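Taurocyamine kinase (Schistosoma mansoni, PDB 4WOD) catalyses the reversible, magnesium-dependent transfer of a phosphate group between ATP and taurocyamine. Local coordinates at residues A[491-497]-A[583-588]; A[511-516]-A[613-617]; A[546-550]-A[564-570]. The protein carries 4 engineered substitutions. One frame throughout, in Å; residues are numbered along the deposited sequence.

From the N terminus, 491-497 follows strand 480-489, and helix 502-517 then carries 511-516. Next come 546-550 and 564-570, which close a short loop round helix 553-558 as contact 3, joining the loop before that helix to the start of strand 569-573. Contact 1 closes a longer loop at 583-588, joining the loop after strand 480-489 to the one between strands 578-582 and 588-595. Contact 2 closes at 613-617, joining helix 502-517 to helix 599-614. Contact 3 is nested inside both loops, whereas contacts 1 and 2 cross, their segments alternating along the chain. Met588 of contact 1 packs on Ile512 and Ile613 of contact 2, and Glu584 on Phe548 of contact 3.

Contact 1 (A[491-497]-A[583-588]); sequences VEGFLFP and CEEDHM. Engineered in segment 491-497: Gly493 (natural residue Asp).
The imidazole of His587 sits inside the curve of 491-497, with a nitrogen bonded in the ring plane toward each side of that loop. At one edge ND1 accepts the backbone N-H of Val491, 2.9 Å from Val491 N to His587 ND1 and straight at 179°. At another, His587 NE2 donates to Leu495 O at 2.8 Å, reaching that oxygen from above the carbonyl plane. With one nitrogen accepting and the other donating, the ring's rotation is fixed and its proton placed on NE2; histidine suits the spot, offering both functions on one flat group. Phe496 turns its edge to a face of the imidazole in an offset edge-to-face pair, centroids 5.4 Å apart and planes at 79°. Phe494 CB lies 3.5 Å from His587 CE1, approaching obliquely from the other side of the ring plane. The imidazole is carried toward 491-497 because CG lies anti to the carbonyl carbon (chi1 -69°). That loop begins with a type II turn, Val491 to Phe494, whose third residue is the engineered Gly493.

The compact, rigid ring of Pro497 needs no bonding partner and nestles against the backbone of 583-588: its CB is 3.3 Å from Glu584 O, its CD 3.3 Å from Glu585 O, and the CB 3.8 Å from Cys583 SG. Glu585 O, buried here, has no hydrogen-bond partner in the model. The glutamates point the other way, Glu584 forming a salt bridge with Arg589, a predicted ATP-binding residue, while Glu585 approaches the predicted active-site Cys631. Glu585 occupies the position equivalent in sequence to Glu222, which lines the arginine pocket in the first repeat, consistent with this connection between two sheet strands being the segment that carries the substrate-binding glutamate in phosphagen kinases.

Contact 2 (A[511-516]-A[613-617]); sequences VISGAL and IGKSM
The methyl of Met617 fills a groove between Val511 and Ala515 on helix 502-517. The thioether reaches across to the helix surface, where CE settles beside the backbone of Ile512, between two side chains one helical turn apart: Met617 CE lies 3.9 Å from Val511 CG1 and 3.6 Å from Ala515 CB. The sulfur rests a little farther back, Met617 SD being 4.2 Å from Ile512 CG1. The side chain can hook inward like this because CG stands between the backbone N and the carbonyl carbon (chi1 66°) and the chain bends again at chi3. An unbranched, flexible methionine is well suited to filling so shallow a groove.

In return, the methyl of Ala515 is a small bump received by segment 613-617. It enters between Met617 CE and Ser616 CB, the latter 3.7 Å from Ala515 CB, and stands over the backbone near Ile613 O. So short a side chain allows a close approach of the backbones, with the CA atoms of Ala515 and Ile613 only 5.9 Å apart. Deeper in, the CD2 methyl of Leu516 abuts the side of the Ile613 chain end, Leu516 CD2 being 3.6 Å from Ile613 CD1. The contact is made by van der Waals packing, mostly of apolar side chains, and Ser616 lies at its exposed margin.

The buried side of the interface is floored by the sheet. Ile512 and Leu516 from one helix, and Ile613 from the other, lie on Val580, Val582, Met588 and Ile590 of two neighbouring strands, while Met617 touches Met588. Helices 502-517 and 599-614 thus both rest on the same face of an antiparallel sheet, the helix-covered eight-stranded sheet of the phosphagen kinase C-terminal catalytic domain.

Contact 3 (A[546-550]-A[564-570]); sequences FLFKN and WPVGRGI
Phe548 and Trp564 meet because both extend their side chains with CG opposite the backbone N, at chi1 -171° and -172°, which sends each ring across to the other segment. The edge of the indole faces the phenyl in an offset edge-to-face pair, centroids 5.7 Å apart, with Trp564 CH2 3.9 Å from Phe548 CE1. Asn550 covers one indole face: its CB stands 3.8 Å from the centroid of the Trp564 six-membered ring as a CH-pi contact, and its flat amide lies stacked over the pyrrole part, the planes 13° apart. On the opposite face is CB of Pro565, joined to Trp564 by a cis peptide bond.

That proline starts a type II turn, Pro565 to Arg568, with Gly567 supplying the positive phi, and the turn leads into strand 569-573 near the edge of the catalytic domain's antiparallel sheet. Here the aliphatic root of Arg568 supports the phenyl, its CG 3.3 Å from Phe548 CZ. Its guanidinium lies at the indole's edge and turns a face to it, with Trp564 CE3 over the group's centre. Carbonyls hold it: Arg568 NH1 donates to Val566 O at 3.0 Å in a bent bond, and Arg568 NH2 to the carbonyls of Arg562 and Gly560. At the far end, Ile570 pushes its CD1 methyl between Phe546 O, 3.5 Å away, and Phe548 CB, 3.9 Å away.

Contact 1 (A[491-497]-A[583-588])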
ATOM      1  N   VAL A 491     -14.525 -15.822 -18.597  1.00 13.22           N
ATOM      2  CA  VAL A 491     -14.606 -15.925 -20.035  1.00 13.16           C
ATOM      3  C   VAL A 491     -13.523 -16.889 -20.508  1.00 16.96           C
ATOM      4  O   VAL A 491     -12.334 -16.725 -20.169  1.00 17.11           O
ATOM      5  CB  VAL A 491     -14.431 -14.549 -20.715  1.00 14.24           C
ATOM      6  CG1 VAL A 491     -14.402 -14.689 -22.258  1.00 15.50           C
ATOM      7  CG2 VAL A 491     -15.531 -13.563 -20.251  1.00 11.56           C
ATOM      8  N   GLU A 492     -13.925 -17.885 -21.284  1.00 14.37           N
ATOM      9  CA  GLU A 492     -12.964 -18.845 -21.844  1.00 17.51           C
ATOM     10  C   GLU A 492     -11.830 -18.180 -22.610  1.00 18.65           C
ATOM     11  O   GLU A 492     -12.046 -17.224 -23.353  1.00 18.49           O
ATOM     12  CB  GLU A 492     -13.655 -19.829 -22.782  1.00 20.92           C
ATOM     13  CG  GLU A 492     -14.255 -21.042 -22.090  1.00 27.98           C
ATOM     14  CD  GLU A 492     -14.756 -22.075 -23.089  1.00 30.40           C
ATOM     15  OE1 GLU A 492     -14.375 -21.980 -24.278  1.00 35.25           O
ATOM     16  OE2 GLU A 492     -15.529 -22.968 -22.689  1.00 33.91           O
ATOM     17  N   GLY A 493     -10.617 -18.685 -22.422  1.00 16.07           N
ATOM     18  CA  GLY A 493      -9.479 -18.169 -23.156  1.00 17.23           C
ATOM     19  C   GLY A 493      -8.648 -17.107 -22.468  1.00 19.78           C
ATOM     20  O   GLY A 493      -7.564 -16.780 -22.947  1.00 26.22           O
ATOM     21  N   PHE A 494      -9.143 -16.557 -21.359  1.00 20.68           N
ATOM     22  CA  PHE A 494      -8.419 -15.509 -20.637  1.00 15.00           C
ATOM     23  C   PHE A 494      -7.878 -15.938 -19.281  1.00 14.96           C
ATOM     24  O   PHE A 494      -8.570 -16.592 -18.487  1.00 15.08           O
ATOM     25  CB  PHE A 494      -9.328 -14.287 -20.434  1.00 13.76           C
ATOM     26  CG  PHE A 494      -9.650 -13.566 -21.711  1.00 16.18           C
ATOM     27  CD1 PHE A 494      -8.820 -12.548 -22.180  1.00 19.05           C
ATOM     28  CD2 PHE A 494     -10.736 -13.947 -22.479  1.00 17.49           C
ATOM     29  CE1 PHE A 494      -9.104 -11.902 -23.373  1.00 19.16           C
ATOM     30  CE2 PHE A 494     -11.020 -13.306 -23.661  1.00 18.01           C
ATOM     31  CZ  PHE A 494     -10.204 -12.285 -24.111  1.00 17.80           C
ATOM     32  N   LEU A 495      -6.650 -15.518 -19.000  1.00 12.36           N
ATOM     33  CA  LEU A 495      -6.129 -15.555 -17.653  1.00 12.90           C
ATOM     34  C   LEU A 495      -7.062 -14.744 -16.745  1.00 16.91           C
ATOM     35  O   LEU A 495      -7.726 -13.812 -17.204  1.00 14.39           O
ATOM     36  CB  LEU A 495      -4.716 -14.979 -17.598  1.00 15.31           C
ATOM     37  CG  LEU A 495      -3.667 -15.788 -18.346  1.00 17.86           C
ATOM     38  CD1 LEU A 495      -2.289 -15.132 -18.172  1.00 20.16           C
ATOM     39  CD2 LEU A 495      -3.679 -17.214 -17.818  1.00 16.32           C
ATOM     40  N   PHE A 496      -7.123 -15.110 -15.478  1.00 13.25           N
ATOM     41  CA  PHE A 496      -8.006 -14.418 -14.513  1.00 17.83           C
ATOM     42  C   PHE A 496      -7.453 -13.054 -14.079  1.00 16.44           C
ATOM     43  O   PHE A 496      -6.280 -12.766 -14.327  1.00 16.21           O
ATOM     44  CB  PHE A 496      -8.242 -15.329 -13.302  1.00 17.97           C
ATOM     45  CG  PHE A 496      -9.073 -16.528 -13.613  1.00 16.10           C
ATOM     46  CD1 PHE A 496      -9.734 -16.642 -14.838  1.00 16.61           C
ATOM     47  CD2 PHE A 496      -9.198 -17.556 -12.682  1.00 19.74           C
ATOM     48  CE1 PHE A 496     -10.523 -17.759 -15.115  1.00 15.08           C
ATOM     49  CE2 PHE A 496      -9.965 -18.660 -12.954  1.00 17.03           C
ATOM     50  CZ  PHE A 496     -10.630 -18.764 -14.177  1.00 18.29           C
ATOM     51  N   PRO A 497      -8.295 -12.188 -13.439  1.00 15.11           N
ATOM     52  CA  PRO A 497      -7.822 -10.827 -13.149  1.00 15.88           C
ATOM     53  C   PRO A 497      -6.655 -10.783 -12.170  1.00 18.77           C
ATOM     54  O   PRO A 497      -6.120  -9.721 -11.941  1.00 21.79           O
ATOM     55  CB  PRO A 497      -9.056 -10.125 -12.544  1.00 14.90           C
ATOM     56  CG  PRO A 497     -10.244 -10.898 -13.106  1.00 18.12           C
ATOM     57  CD  PRO A 497      -9.745 -12.346 -13.183  1.00 18.24           C
ATOM     58  N   CYS A 583     -14.052  -7.215 -14.605  1.00 19.12           N
ATOM     59  CA  CYS A 583     -12.667  -7.513 -14.266  1.00 18.74           C
ATOM     60  C   CYS A 583     -12.209  -7.040 -12.879  1.00 17.16           C
ATOM     61  O   CYS A 583     -11.095  -6.503 -12.736  1.00 21.21           O
ATOM     62  CB  CYS A 583     -11.732  -6.914 -15.322  1.00 15.97           C
ATOM     63  SG  CYS A 583     -10.099  -7.687 -15.322  1.00 23.29           S
ATOM     64  N   GLU A 584     -13.034  -7.245 -11.862  1.00 16.45           N
ATOM     65  CA  GLU A 584     -12.587  -7.032 -10.483  1.00 21.66           C
ATOM     66  C   GLU A 584     -11.850  -8.284  -9.978  1.00 21.26           C
ATOM     67  O   GLU A 584     -10.637  -8.427 -10.195  1.00 21.31           O
ATOM     68  CB  GLU A 584     -13.755  -6.687  -9.557  1.00 18.23           C
ATOM     69  CG  GLU A 584     -13.294  -6.304  -8.170  1.00 25.06           C
ATOM     70  CD  GLU A 584     -14.409  -5.738  -7.314  1.00 34.17           C
ATOM     71  OE1 GLU A 584     -14.216  -4.629  -6.764  1.00 33.56           O
ATOM     72  OE2 GLU A 584     -15.469  -6.399  -7.193  1.00 35.78           O
ATOM     73  N   GLU A 585     -12.567  -9.195  -9.325  1.00 18.27           N
ATOM     74  CA  GLU A 585     -11.950 -10.471  -8.936  1.00 23.40           C
ATOM     75  C   GLU A 585     -12.190 -11.533  -9.997  1.00 22.59           C
ATOM     76  O   GLU A 585     -11.302 -12.328 -10.315  1.00 24.90           O
ATOM     77  CB  GLU A 585     -12.480 -10.967  -7.597  1.00 23.85           C
ATOM     78  CG  GLU A 585     -11.834 -12.268  -7.139  1.00 27.70           C
ATOM     79  CD  GLU A 585     -12.343 -12.719  -5.785  1.00 34.13           C
ATOM     80  OE1 GLU A 585     -12.042 -12.034  -4.787  1.00 46.71           O
ATOM     81  OE2 GLU A 585     -13.045 -13.749  -5.716  1.00 33.68           O
ATOM     82  N   ASP A 586     -13.406 -11.545 -10.532  1.00 18.22           N
ATOM     83  CA  ASP A 586     -13.748 -12.411 -11.642  1.00 15.83           C
ATOM     84  C   ASP A 586     -13.879 -11.532 -12.864  1.00 19.92           C
ATOM     85  O   ASP A 586     -14.078 -10.300 -12.724  1.00 13.95           O
ATOM     86  CB  ASP A 586     -15.060 -13.167 -11.375  1.00 17.97           C
ATOM     87  CG  ASP A 586     -14.893 -14.310 -10.389  1.00 21.13           C
ATOM     88  OD1 ASP A 586     -13.939 -15.104 -10.557  1.00 24.84           O
ATOM     89  OD2 ASP A 586     -15.718 -14.426  -9.461  1.00 21.74           O
ATOM     90  N   HIS A 587     -13.806 -12.149 -14.049  1.00 13.27           N
ATOM     91  CA  HIS A 587     -13.954 -11.400 -15.287  1.00 14.89           C
ATOM     92  C   HIS A 587     -15.242 -10.587 -15.245  1.00 14.70           C
ATOM     93  O   HIS A 587     -15.276  -9.460 -15.712  1.00 15.76           O
ATOM     94  CB  HIS A 587     -13.954 -12.319 -16.504  1.00 15.01           C
ATOM     95  CG  HIS A 587     -12.625 -12.965 -16.764  1.00 13.35           C
ATOM     96  ND1 HIS A 587     -12.494 -14.161 -17.435  1.00 14.86           N
ATOM     97  CD2 HIS A 587     -11.375 -12.595 -16.404  1.00 11.81           C
ATOM     98  CE1 HIS A 587     -11.217 -14.501 -17.487  1.00 13.40           C
ATOM     99  NE2 HIS A 587     -10.515 -13.561 -16.876  1.00 16.37           N
ATOM    100  N   MET A 588     -16.285 -11.183 -14.688  1.00 13.78           N
ATOM    101  CA  MET A 588     -17.555 -10.473 -14.482  1.00 16.04           C
ATOM    102  C   MET A 588     -18.252 -10.852 -13.189  1.00 15.22           C
ATOM    103  O   MET A 588     -18.223 -12.009 -12.763  1.00 17.64           O
ATOM    104  CB  MET A 588     -18.522 -10.739 -15.633  1.00 13.70           C
ATOM    105  CG  MET A 588     -18.172 -10.121 -16.953  1.00 16.57           C
ATOM    106  SD  MET A 588     -19.456 -10.631 -18.153  1.00 28.46           S
ATOM    107  CE  MET A 588     -19.073 -12.351 -18.388  1.00 21.08           C
TER

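Contact 2 (A[511-516]-A[613-617])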
ATOM      1  N   VAL A 511     -14.129  -7.427 -25.502  1.00 17.98           N
ATOM      2  CA  VAL A 511     -15.102  -8.522 -25.620  1.00 18.98           C
ATOM      3  C   VAL A 511     -16.352  -8.232 -24.798  1.00 19.26           C
ATOM      4  O   VAL A 511     -17.472  -8.248 -25.324  1.00 16.10           O
ATOM      5  CB  VAL A 511     -14.502  -9.893 -25.155  1.00 18.80           C
ATOM      6  CG1 VAL A 511     -15.603 -10.954 -24.922  1.00 16.69           C
ATOM      7  CG2 VAL A 511     -13.453 -10.402 -26.140  1.00 17.28           C
ATOM      8  N   ILE A 512     -16.158  -7.959 -23.510  1.00 18.30           N
ATOM      9  CA  ILE A 512     -17.273  -7.812 -22.573  1.00 17.38           C
ATOM     10  C   ILE A 512     -18.073  -6.523 -22.818  1.00 18.97           C
ATOM     11  O   ILE A 512     -19.316  -6.563 -22.838  1.00 17.97           O
ATOM     12  CB  ILE A 512     -16.772  -7.831 -21.091  1.00 13.45           C
ATOM     13  CG1 ILE A 512     -16.293  -9.236 -20.710  1.00 15.22           C
ATOM     14  CG2 ILE A 512     -17.863  -7.390 -20.154  1.00 15.32           C
ATOM     15  CD1 ILE A 512     -15.683  -9.308 -19.321  1.00 15.80           C
ATOM     16  N   SER A 513     -17.388  -5.391 -23.007  1.00 13.56           N
ATOM     17  CA  SER A 513     -18.109  -4.110 -23.159  1.00 17.34           C
ATOM     18  C   SER A 513     -18.897  -4.101 -24.473  1.00 19.22           C
ATOM     19  O   SER A 513     -20.017  -3.586 -24.529  1.00 19.30           O
ATOM     20  CB  SER A 513     -17.172  -2.904 -23.097  1.00 19.10           C
ATOM     21  OG  SER A 513     -16.271  -2.878 -24.192  1.00 20.29           O
ATOM     22  N   GLY A 514     -18.322  -4.698 -25.508  1.00 15.67           N
ATOM     23  CA  GLY A 514     -19.035  -4.907 -26.756  1.00 17.35           C
ATOM     24  C   GLY A 514     -20.374  -5.598 -26.555  1.00 13.79           C
ATOM     25  O   GLY A 514     -21.385  -5.161 -27.098  1.00 16.18           O
ATOM     26  N   ALA A 515     -20.394  -6.676 -25.775  1.00 13.67           N
ATOM     27  CA  ALA A 515     -21.652  -7.358 -25.454  1.00 14.41           C
ATOM     28  C   ALA A 515     -22.577  -6.459 -24.626  1.00 17.02           C
ATOM     29  O   ALA A 515     -23.773  -6.368 -24.902  1.00 15.87           O
ATOM     30  CB  ALA A 515     -21.386  -8.675 -24.705  1.00 13.77           C
ATOM     31  N   LEU A 516     -22.028  -5.801 -23.613  1.00 11.53           N
ATOM     32  CA  LEU A 516     -22.844  -4.983 -22.717  1.00 14.74           C
ATOM     33  C   LEU A 516     -23.486  -3.794 -23.433  1.00 14.27           C
ATOM     34  O   LEU A 516     -24.644  -3.453 -23.159  1.00 16.74           O
ATOM     35  CB  LEU A 516     -22.008  -4.486 -21.527  1.00 14.46           C
ATOM     36  CG  LEU A 516     -21.382  -5.569 -20.628  1.00 15.43           C
ATOM     37  CD1 LEU A 516     -20.587  -4.942 -19.478  1.00 14.55           C
ATOM     38  CD2 LEU A 516     -22.423  -6.543 -20.073  1.00 16.79           C
ATOM     39  N   ILE A 613     -25.638 -11.819 -22.353  1.00 11.28           N
ATOM     40  CA  ILE A 613     -24.208 -11.654 -22.362  1.00 13.28           C
ATOM     41  C   ILE A 613     -23.534 -12.887 -22.979  1.00 12.91           C
ATOM     42  O   ILE A 613     -22.572 -12.753 -23.763  1.00 16.46           O
ATOM     43  CB  ILE A 613     -23.692 -11.380 -20.940  1.00 16.15           C
ATOM     44  CG1 ILE A 613     -24.262 -10.041 -20.449  1.00 13.93           C
ATOM     45  CG2 ILE A 613     -22.152 -11.364 -20.911  1.00 14.96           C
ATOM     46  CD1 ILE A 613     -23.918  -9.694 -19.030  1.00 14.88           C
ATOM     47  N   GLY A 614     -24.070 -14.063 -22.658  1.00 15.10           N
ATOM     48  CA  GLY A 614     -23.532 -15.354 -23.078  1.00 16.95           C
ATOM     49  C   GLY A 614     -23.589 -15.618 -24.573  1.00 18.57           C
ATOM     50  O   GLY A 614     -22.826 -16.431 -25.110  1.00 18.30           O
ATOM     51  N   LYS A 615     -24.475 -14.906 -25.263  1.00 16.13           N
ATOM     52  CA  LYS A 615     -24.471 -14.922 -26.724  1.00 21.42           C
ATOM     53  C   LYS A 615     -23.123 -14.525 -27.336  1.00 17.91           C
ATOM     54  O   LYS A 615     -22.773 -15.021 -28.406  1.00 18.99           O
ATOM     55  CB  LYS A 615     -25.566 -13.998 -27.274  1.00 21.34           C
ATOM     56  CG  LYS A 615     -26.968 -14.383 -26.837  1.00 21.58           C
ATOM     57  CD  LYS A 615     -27.337 -15.731 -27.398  1.00 23.98           C
ATOM     58  CE  LYS A 615     -28.832 -15.840 -27.599  1.00 31.60           C
ATOM     59  NZ  LYS A 615     -29.478 -16.503 -26.448  1.00 26.10           N
ATOM     60  N   SER A 616     -22.355 -13.666 -26.661  1.00 17.45           N
ATOM     61  CA  SER A 616     -21.155 -13.084 -27.285  1.00 14.53           C
ATOM     62  C   SER A 616     -19.838 -13.713 -26.819  1.00 22.08           C
ATOM     63  O   SER A 616     -18.755 -13.337 -27.295  1.00 19.31           O
ATOM     64  CB  SER A 616     -21.096 -11.575 -27.027  1.00 18.28           C
ATOM     65  OG  SER A 616     -22.205 -10.902 -27.623  1.00 15.40           O
ATOM     66  N   MET A 617     -19.920 -14.652 -25.889  1.00 17.07           N
ATOM     67  CA  MET A 617     -18.707 -15.267 -25.359  1.00 17.93           C
ATOM     68  C   MET A 617     -19.019 -16.579 -24.645  1.00 17.50           C
ATOM     69  O   MET A 617     -20.131 -16.778 -24.159  1.00 19.71           O
ATOM     70  CB  MET A 617     -18.015 -14.291 -24.402  1.00 16.94           C
ATOM     71  CG  MET A 617     -18.846 -14.013 -23.157  1.00 17.08           C
ATOM     72  SD  MET A 617     -18.420 -12.491 -22.310  1.00 22.51           S
ATOM     73  CE  MET A 617     -19.217 -11.286 -23.398  1.00 15.94           C
TER

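Contact 3 (A[546-550]-A[564-570])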
ATOM      1  N   PHE A 546     -21.678   2.574  -5.781  1.00 30.62           N
ATOM      2  CA  PHE A 546     -21.228   1.646  -6.808  1.00 28.51           C
ATOM      3  C   PHE A 546     -19.730   1.857  -6.929  1.00 28.72           C
ATOM      4  O   PHE A 546     -19.266   2.603  -7.783  1.00 28.25           O
ATOM      5  CB  PHE A 546     -21.929   1.878  -8.147  1.00 27.40           C
ATOM      6  CG  PHE A 546     -23.413   1.650  -8.112  1.00 27.70           C
ATOM      7  CD1 PHE A 546     -24.002   0.957  -7.066  1.00 25.36           C
ATOM      8  CD2 PHE A 546     -24.223   2.135  -9.137  1.00 25.94           C
ATOM      9  CE1 PHE A 546     -25.372   0.756  -7.033  1.00 28.92           C
ATOM     10  CE2 PHE A 546     -25.590   1.932  -9.115  1.00 25.04           C
ATOM     11  CZ  PHE A 546     -26.168   1.242  -8.064  1.00 26.41           C
ATOM     12  N   LEU A 547     -18.982   1.223  -6.034  1.00 26.34           N
ATOM     13  CA  LEU A 547     -17.558   1.486  -5.921  1.00 27.13           C
ATOM     14  C   LEU A 547     -16.737   0.430  -6.629  1.00 25.76           C
ATOM     15  O   LEU A 547     -17.124  -0.719  -6.727  1.00 27.63           O
ATOM     16  CB  LEU A 547     -17.137   1.554  -4.448  1.00 31.09           C
ATOM     17  CG  LEU A 547     -17.934   2.514  -3.562  1.00 33.75           C
ATOM     18  CD1 LEU A 547     -17.617   2.255  -2.095  1.00 36.07           C
ATOM     19  CD2 LEU A 547     -17.643   3.955  -3.952  1.00 30.18           C
ATOM     20  N   PHE A 548     -15.573   0.832  -7.103  1.00 26.17           N
ATOM     21  CA  PHE A 548     -14.642  -0.115  -7.667  1.00 25.90           C
ATOM     22  C   PHE A 548     -13.276   0.512  -7.412  1.00 24.78           C
ATOM     23  O   PHE A 548     -12.742   1.249  -8.242  1.00 25.34           O
ATOM     24  CB  PHE A 548     -14.966  -0.361  -9.152  1.00 28.95           C
ATOM     25  CG  PHE A 548     -14.197  -1.501  -9.784  1.00 27.50           C
ATOM     26  CD1 PHE A 548     -13.206  -2.172  -9.093  1.00 24.49           C
ATOM     27  CD2 PHE A 548     -14.518  -1.931 -11.068  1.00 26.79           C
ATOM     28  CE1 PHE A 548     -12.516  -3.204  -9.679  1.00 27.99           C
ATOM     29  CE2 PHE A 548     -13.835  -2.977 -11.655  1.00 22.65           C
ATOM     30  CZ  PHE A 548     -12.830  -3.609 -10.952  1.00 21.55           C
ATOM     31  N   LYS A 549     -12.763   0.257  -6.214  1.00 26.14           N
ATOM     32  CA  LYS A 549     -11.501   0.825  -5.768  1.00 29.30           C
ATOM     33  C   LYS A 549     -10.435  -0.259  -5.631  1.00 27.87           C
ATOM     34  O   LYS A 549     -10.747  -1.434  -5.467  1.00 31.95           O
ATOM     35  CB  LYS A 549     -11.683   1.548  -4.430  1.00 31.53           C
ATOM     36  CG  LYS A 549     -13.003   2.287  -4.303  1.00 34.57           C
ATOM     37  CD  LYS A 549     -13.173   2.890  -2.915  1.00 45.65           C
ATOM     38  CE  LYS A 549     -12.055   3.865  -2.587  1.00 47.81           C
ATOM     39  NZ  LYS A 549     -12.579   5.056  -1.857  1.00 58.20           N
ATOM     40  N   ASN A 550      -9.174   0.144  -5.680  1.00 31.25           N
ATOM     41  CA  ASN A 550      -8.084  -0.790  -5.446  1.00 28.29           C
ATOM     42  C   ASN A 550      -7.671  -0.749  -3.986  1.00 28.95           C
ATOM     43  O   ASN A 550      -6.546  -0.390  -3.671  1.00 31.90           O
ATOM     44  CB  ASN A 550      -6.892  -0.471  -6.361  1.00 31.70           C
ATOM     45  CG  ASN A 550      -6.405   0.967  -6.224  1.00 31.91           C
ATOM     46  OD1 ASN A 550      -7.039   1.797  -5.571  1.00 28.79           O
ATOM     47  ND2 ASN A 550      -5.270   1.263  -6.846  1.00 30.20           N
ATOM     48  N   TRP A 564      -3.448  -0.790 -12.969  1.00 24.36           N
ATOM     49  CA  TRP A 564      -4.648  -0.052 -12.604  1.00 23.12           C
ATOM     50  C   TRP A 564      -4.787   1.245 -13.409  1.00 26.33           C
ATOM     51  O   TRP A 564      -3.793   1.950 -13.656  1.00 28.05           O
ATOM     52  CB  TRP A 564      -4.605   0.228 -11.106  1.00 24.81           C
ATOM     53  CG  TRP A 564      -5.851   0.811 -10.550  1.00 26.64           C
ATOM     54  CD1 TRP A 564      -6.062   2.112 -10.202  1.00 24.80           C
ATOM     55  CD2 TRP A 564      -7.070   0.113 -10.275  1.00 25.45           C
ATOM     56  NE1 TRP A 564      -7.343   2.266  -9.729  1.00 26.51           N
ATOM     57  CE2 TRP A 564      -7.980   1.054  -9.760  1.00 26.42           C
ATOM     58  CE3 TRP A 564      -7.480  -1.212 -10.418  1.00 25.70           C
ATOM     59  CZ2 TRP A 564      -9.273   0.710  -9.382  1.00 24.73           C
ATOM     60  CZ3 TRP A 564      -8.766  -1.553 -10.047  1.00 25.99           C
ATOM     61  CH2 TRP A 564      -9.647  -0.595  -9.527  1.00 26.65           C
ATOM     62  N   PRO A 565      -6.012   1.555 -13.859  1.00 26.66           N
ATOM     63  CA  PRO A 565      -7.246   0.775 -13.729  1.00 22.15           C
ATOM     64  C   PRO A 565      -7.667   0.167 -15.066  1.00 22.40           C
ATOM     65  O   PRO A 565      -8.861   0.104 -15.360  1.00 19.29           O
ATOM     66  CB  PRO A 565      -8.256   1.836 -13.291  1.00 24.24           C
ATOM     67  CG  PRO A 565      -7.775   3.101 -14.030  1.00 24.17           C
ATOM     68  CD  PRO A 565      -6.305   2.868 -14.452  1.00 25.33           C
ATOM     69  N   VAL A 566      -6.695  -0.255 -15.871  1.00 21.09           N
ATOM     70  CA  VAL A 566      -6.951  -0.646 -17.252  1.00 21.93           C
ATOM     71  C   VAL A 566      -7.874  -1.861 -17.350  1.00 18.26           C
ATOM     72  O   VAL A 566      -7.711  -2.840 -16.623  1.00 20.45           O
ATOM     73  CB  VAL A 566      -5.617  -0.932 -17.986  1.00 21.53           C
ATOM     74  CG1 VAL A 566      -5.865  -1.362 -19.416  1.00 20.77           C
ATOM     75  CG2 VAL A 566      -4.754   0.310 -17.969  1.00 22.33           C
ATOM     76  N   GLY A 567      -8.842  -1.785 -18.256  1.00 19.37           N
ATOM     77  CA  GLY A 567      -9.780  -2.866 -18.499  1.00 20.19           C
ATOM     78  C   GLY A 567     -10.851  -3.086 -17.439  1.00 22.06           C
ATOM     79  O   GLY A 567     -11.610  -4.061 -17.531  1.00 20.01           O
ATOM     80  N   ARG A 568     -10.913  -2.204 -16.435  1.00 20.21           N
ATOM     81  CA  ARG A 568     -11.942  -2.274 -15.401  1.00 19.75           C
ATOM     82  C   ARG A 568     -13.080  -1.288 -15.666  1.00 19.70           C
ATOM     83  O   ARG A 568     -12.858  -0.221 -16.229  1.00 18.80           O
ATOM     84  CB  ARG A 568     -11.376  -1.972 -14.008  1.00 21.36           C
ATOM     85  CG  ARG A 568     -10.565  -3.091 -13.350  1.00 22.71           C
ATOM     86  CD  ARG A 568      -9.182  -3.197 -13.954  1.00 20.82           C
ATOM     87  NE  ARG A 568      -8.266  -3.922 -13.076  1.00 17.91           N
ATOM     88  CZ  ARG A 568      -6.943  -3.803 -13.113  1.00 21.67           C
ATOM     89  NH1 ARG A 568      -6.370  -2.961 -13.977  1.00 17.07           N
ATOM     90  NH2 ARG A 568      -6.199  -4.508 -12.272  1.00 18.14           N
ATOM     91  N   GLY A 569     -14.289  -1.632 -15.224  1.00 21.20           N
ATOM     92  CA  GLY A 569     -15.409  -0.722 -15.393  1.00 20.49           C
ATOM     93  C   GLY A 569     -16.691  -1.240 -14.776  1.00 23.25           C
ATOM     94  O   GLY A 569     -16.760  -2.373 -14.309  1.00 17.65           O
ATOM     95  N   ILE A 570     -17.704  -0.379 -14.767  1.00 20.11           N
ATOM     96  CA  ILE A 570     -19.012  -0.708 -14.247  1.00 15.23           C
ATOM     97  C   ILE A 570     -20.052  -0.413 -15.319  1.00 19.16           C
ATOM     98  O   ILE A 570     -20.037   0.660 -15.919  1.00 18.57           O
ATOM     99  CB  ILE A 570     -19.343   0.098 -12.964  1.00 20.49           C
ATOM    100  CG1 ILE A 570     -18.294  -0.171 -11.873  1.00 18.76           C
ATOM    101  CG2 ILE A 570     -20.759  -0.248 -12.454  1.00 16.65           C
ATOM    102  CD1 ILE A 570     -18.461   0.704 -10.647  1.00 25.89           C
TER